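Local coordinates for immunity 23 family protein (Burkholderia dolosa AU0158, PDB 5FFP) that probably protects its own cell by neutralising the toxin of a contact-dependent growth inhibition system, as a CdiI immunity protein, at residues R54-C57 / M58-V62; P72-A75 / Y76-L79. One frame throughout, in Å; residues are numbered along the deposited sequence.

Overall arrangement
Past the four-stranded antiparallel sheet of the N-terminal part and helix 45-52, the chain enters a loop, and contact 1 lies there: residues 54-62 fold back on themselves, closing a local turn before helix 65-69. Contact 2 follows, within the opening turns of helix 72-83. The two come in series, neither nested nor crossing, with centres about 20 Å apart and nearest atoms about 8 Å apart. Both face strand 110-117 of the three-stranded antiparallel sheet. The turn of contact 1 lies against both that strand and helix 143-154, while in contact 2 Tyr76 and Leu79 lie on the strand, and Ala75 and Leu79 rest on helix 65-69.

Contact 1: R54-C57 / M58-V62; sequences RLHC and MRNTV
His56 and Asn60 face each other across a tight reversal built from two overlapping type I beta-turns, 55-58 and 56-59, in the loop between helix 45-52 and helix 65-69. Backbone bonds define the reversal. Met58 N donates to Leu55 O at 3.0 Å, a nearly straight bond (166° at the hydrogen) although the donor stands well above the carbonyl plane. The next carbonyl, His56 O, gathers three N-H groups: the backbone N of Arg59 and that of Asn60, both weakly, and the side-chain amide of Asn60, whose ND2 lies 3.2 Å from His56 O. The side-chain bond thus adds to two weak backbone bonds and fixes how the amide is turned.

The same amide nitrogen also sits over the imidazole. ND2 of Asn60 is 3.4 Å above the plane of the His56 ring, close to its centre, and amide and ring planes are only 21° apart, so the amide lies nearly flat over the ring, while the two side chains cross at about a right angle. The ring is brought there by its first torsion, which sets CG opposite the backbone N (chi1 -160°).

Among apolar contacts, Leu55 CB meets Met58 CG at 4.1 Å, and Cys57 CB lies an equal 4.1 Å from Val62 CG1. Met58, a selenomethionine bent at its second and third torsions, rests on Val148 and Arg149 of helix 143-154, and Cys57 O takes a hydrogen bond from Gln145 NE2 of that helix. Val62 pairs by its backbone with Glu116 of strand 110-117, so the turn spans helix and sheet. From the middle of the reversal, Cys57 CA directs its hydrogen at Asn60 O, 3.5 Å away.

Contact 2: P72-A75 / Y76-L79; sequences PEDA and YREL
Pro72 O accepts a hydrogen bond from Tyr76 N at 3.0 Å, and the same oxygen touches Tyr76 CB. From there the tyrosine leads away to the strand 110-117 side, its OH bonded to Lys128 O. Glu73 O is less well served: Arg77 N reaches it weakly, at 3.4 Å. The Glu73 and Arg77 side chains run alongside each other, with Glu73 CG 3.9 Å from Arg77 NH1, but the carboxylate is too distant for a salt bridge with that group and pairs instead with Arg132.

These are the first turns of alpha-helix 72-83, where acidic residues may be favoured by the helix dipole. Asp74 O accepts Glu78 N at 2.9 Å, while its carboxylate forms a long i to i+3 salt bridge, OD1 to Arg77 NH2 at 3.6 Å, carboxylate and guanidinium planes 58° apart. A bend at the third torsion of Arg77 (chi3 59°) folds the guanidinium back toward the start of the helix, so that one face lies over Asp74 CA. Ala75, whose methyl packs on Leu67, offers its O to Leu79 N at 2.8 Å, and Leu79 CG lies 3.2 Å from Ala75 O.

Contact 1: R54-C57 / M58-V62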
loop_
_atom_site.group_PDB
_atom_site.type_symbol
_atom_site.label_atom_id
_atom_site.label_comp_id
_atom_site.label_asym_id
_atom_site.label_seq_id
_atom_site.Cartn_x
_atom_site.Cartn_y
_atom_site.Cartn_z
ATOM N N ARG A 54 -1.303 -11.879 14.171
ATOM C CA ARG A 54 -1.177 -12.045 12.717
ATOM C C ARG A 54 -0.206 -11.028 12.111
ATOM O O ARG A 54 -0.254 -10.749 10.924
ATOM C CB ARG A 54 -2.563 -11.916 12.063
ATOM C CG ARG A 54 -3.467 -13.135 12.292
ATOM C CD ARG A 54 -4.929 -12.824 12.632
ATOM N NE ARG A 54 -5.754 -12.330 11.538
ATOM C CZ ARG A 54 -7.103 -12.338 11.551
ATOM N NH1 ARG A 54 -7.786 -12.808 12.607
ATOM N NH2 ARG A 54 -7.782 -11.877 10.500
ATOM N N LEU A 55 0.676 -10.466 12.922
ATOM C CA LEU A 55 1.737 -9.635 12.381
ATOM C C LEU A 55 2.704 -10.504 11.590
ATOM O O LEU A 55 2.946 -11.665 11.924
ATOM C CB LEU A 55 2.495 -8.909 13.486
ATOM C CG LEU A 55 1.718 -7.797 14.183
ATOM C CD1 LEU A 55 2.434 -7.364 15.465
ATOM C CD2 LEU A 55 1.510 -6.636 13.217
ATOM N N HIS A 56 3.233 -9.939 10.512
ATOM C CA HIS A 56 4.164 -10.654 9.636
ATOM C C HIS A 56 5.311 -11.288 10.434
ATOM O O HIS A 56 5.721 -12.419 10.151
ATOM C CB HIS A 56 4.716 -9.699 8.556
ATOM C CG HIS A 56 5.275 -10.400 7.359
ATOM N ND1 HIS A 56 6.630 -10.494 7.117
ATOM C CD2 HIS A 56 4.658 -11.029 6.326
ATOM C CE1 HIS A 56 6.823 -11.159 5.989
ATOM N NE2 HIS A 56 5.644 -11.489 5.486
ATOM N N CYS A 57 5.805 -10.572 11.444
ATOM C CA CYS A 57 6.927 -11.063 12.232
ATOM C C CYS A 57 6.638 -12.276 13.113
ATOM O O CYS A 57 7.563 -12.837 13.697
ATOM C CB CYS A 57 7.508 -9.934 13.085
ATOM S SG CYS A 57 6.477 -9.403 14.459
HETATM N N MSE A 58 5.389 -12.704 13.219
HETATM C CA MSE A 58 5.077 -13.826 14.092
HETATM C C MSE A 58 5.402 -15.127 13.455
HETATM O O MSE A 58 5.544 -16.134 14.155
HETATM C CB MSE A 58 3.609 -13.858 14.496
HETATM C CG MSE A 58 3.197 -12.583 15.213
HETATM SE SE MSE A 58 4.192 -12.271 16.882
HETATM C CE MSE A 58 3.633 -13.839 17.966
ATOM N N ARG A 59 5.483 -15.139 12.123
ATOM C CA ARG A 59 5.819 -16.365 11.354
ATOM C C ARG A 59 6.928 -16.193 10.292
ATOM O O ARG A 59 7.324 -17.162 9.655
ATOM C CB ARG A 59 4.547 -16.901 10.699
ATOM C CG ARG A 59 3.365 -17.120 11.642
ATOM C CD ARG A 59 2.142 -17.679 10.922
ATOM N NE ARG A 59 1.177 -18.278 11.849
ATOM C CZ ARG A 59 0.929 -19.587 12.008
ATOM N NH1 ARG A 59 0.009 -19.980 12.893
ATOM N NH2 ARG A 59 1.588 -20.513 11.301
ATOM N N ASN A 60 7.427 -14.971 10.107
ATOM C CA ASN A 60 8.493 -14.706 9.145
ATOM C C ASN A 60 9.562 -13.849 9.762
ATOM O O ASN A 60 9.287 -13.058 10.673
ATOM C CB ASN A 60 7.960 -13.951 7.925
ATOM C CG ASN A 60 6.838 -14.688 7.235
ATOM O OD1 ASN A 60 7.072 -15.633 6.480
ATOM N ND2 ASN A 60 5.607 -14.262 7.486
ATOM N N THR A 61 10.771 -13.976 9.215
ATOM C CA THR A 61 11.900 -13.144 9.616
ATOM C C THR A 61 11.728 -11.752 9.042
ATOM O O THR A 61 11.127 -11.560 7.995
ATOM C CB THR A 61 13.270 -13.744 9.167
ATOM O OG1 THR A 61 13.380 -13.786 7.732
ATOM C CG2 THR A 61 13.453 -15.160 9.749
ATOM N N VAL A 62 12.246 -10.777 9.751
ATOM C CA VAL A 62 12.198 -9.403 9.295
ATOM C C VAL A 62 13.626 -8.857 9.375
ATOM O O VAL A 62 13.893 -7.798 9.938
ATOM C CB VAL A 62 11.117 -8.588 10.068
ATOM C CG1 VAL A 62 9.736 -9.133 9.734
ATOM C CG2 VAL A 62 11.326 -8.625 11.588
#

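Contact 2: P72-A75 / Y76-L79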
loop_
_atom_site.group_PDB
_atom_site.type_symbol
_atom_site.label_atom_id
_atom_site.label_comp_id
_atom_site.label_asym_id
_atom_site.label_seq_id
_atom_site.Cartn_x
_atom_site.Cartn_y
_atom_site.Cartn_z
ATOM N N PRO A 72 18.325 5.841 13.755
ATOM C CA PRO A 72 16.889 5.701 14.040
ATOM C C PRO A 72 16.058 6.664 13.207
ATOM O O PRO A 72 15.021 6.272 12.651
ATOM C CB PRO A 72 16.774 6.072 15.525
ATOM C CG PRO A 72 18.078 6.700 15.905
ATOM C CD PRO A 72 19.105 6.142 14.972
ATOM N N GLU A 73 16.528 7.911 13.116
ATOM C CA GLU A 73 15.907 8.976 12.300
ATOM C C GLU A 73 15.720 8.593 10.825
ATOM O O GLU A 73 14.644 8.760 10.256
ATOM C CB GLU A 73 16.760 10.253 12.423
ATOM C CG GLU A 73 16.380 11.440 11.539
ATOM C CD GLU A 73 17.164 12.703 11.906
ATOM O OE1 GLU A 73 17.359 12.993 13.116
ATOM O OE2 GLU A 73 17.592 13.424 10.974
ATOM N N ASP A 74 16.768 8.057 10.221
ATOM C CA ASP A 74 16.720 7.693 8.811
ATOM C C ASP A 74 15.920 6.412 8.602
ATOM O O ASP A 74 15.127 6.329 7.671
ATOM C CB ASP A 74 18.134 7.549 8.231
ATOM C CG ASP A 74 18.906 8.860 8.242
ATOM O OD1 ASP A 74 18.715 9.671 9.169
ATOM O OD2 ASP A 74 19.715 9.084 7.327
ATOM N N ALA A 75 16.114 5.422 9.470
ATOM C CA ALA A 75 15.382 4.153 9.366
ATOM C C ALA A 75 13.853 4.356 9.455
ATOM O O ALA A 75 13.095 3.830 8.635
ATOM C CB ALA A 75 15.853 3.180 10.438
ATOM N N TYR A 76 13.416 5.128 10.443
ATOM C CA TYR A 76 11.993 5.429 10.605
ATOM C C TYR A 76 11.383 6.120 9.381
ATOM O O TYR A 76 10.239 5.858 9.032
ATOM C CB TYR A 76 11.782 6.299 11.839
ATOM C CG TYR A 76 10.336 6.643 12.131
ATOM C CD1 TYR A 76 9.473 5.698 12.662
ATOM C CD2 TYR A 76 9.844 7.917 11.891
ATOM C CE1 TYR A 76 8.153 6.012 12.942
ATOM C CE2 TYR A 76 8.531 8.242 12.161
ATOM C CZ TYR A 76 7.687 7.286 12.678
ATOM O OH TYR A 76 6.377 7.604 12.960
ATOM N N ARG A 77 12.151 6.996 8.742
ATOM C CA ARG A 77 11.708 7.673 7.526
ATOM C C ARG A 77 11.603 6.693 6.376
ATOM O O ARG A 77 10.654 6.731 5.614
ATOM C CB ARG A 77 12.681 8.783 7.140
ATOM C CG ARG A 77 12.208 9.632 5.969
ATOM C CD ARG A 77 12.919 10.981 5.922
ATOM N NE ARG A 77 14.373 10.829 5.803
ATOM C CZ ARG A 77 15.272 11.076 6.761
ATOM N NH1 ARG A 77 14.898 11.508 7.964
ATOM N NH2 ARG A 77 16.564 10.891 6.510
ATOM N N GLU A 78 12.596 5.824 6.247
ATOM C CA GLU A 78 12.589 4.803 5.208
ATOM C C GLU A 78 11.447 3.787 5.422
ATOM O O GLU A 78 10.868 3.279 4.468
ATOM C CB GLU A 78 13.961 4.111 5.153
ATOM C CG GLU A 78 14.082 2.891 4.238
ATOM C CD GLU A 78 13.556 3.123 2.831
ATOM O OE1 GLU A 78 13.724 4.244 2.294
ATOM O OE2 GLU A 78 12.961 2.175 2.255
ATOM N N LEU A 79 11.125 3.487 6.673
ATOM C CA LEU A 79 10.102 2.485 6.967
ATOM C C LEU A 79 8.703 3.041 6.727
ATOM O O LEU A 79 7.797 2.324 6.285
ATOM C CB LEU A 79 10.255 2.010 8.404
ATOM C CG LEU A 79 11.435 1.052 8.589
ATOM C CD1 LEU A 79 11.903 1.055 10.038
ATOM C CD2 LEU A 79 11.042 -0.348 8.140
#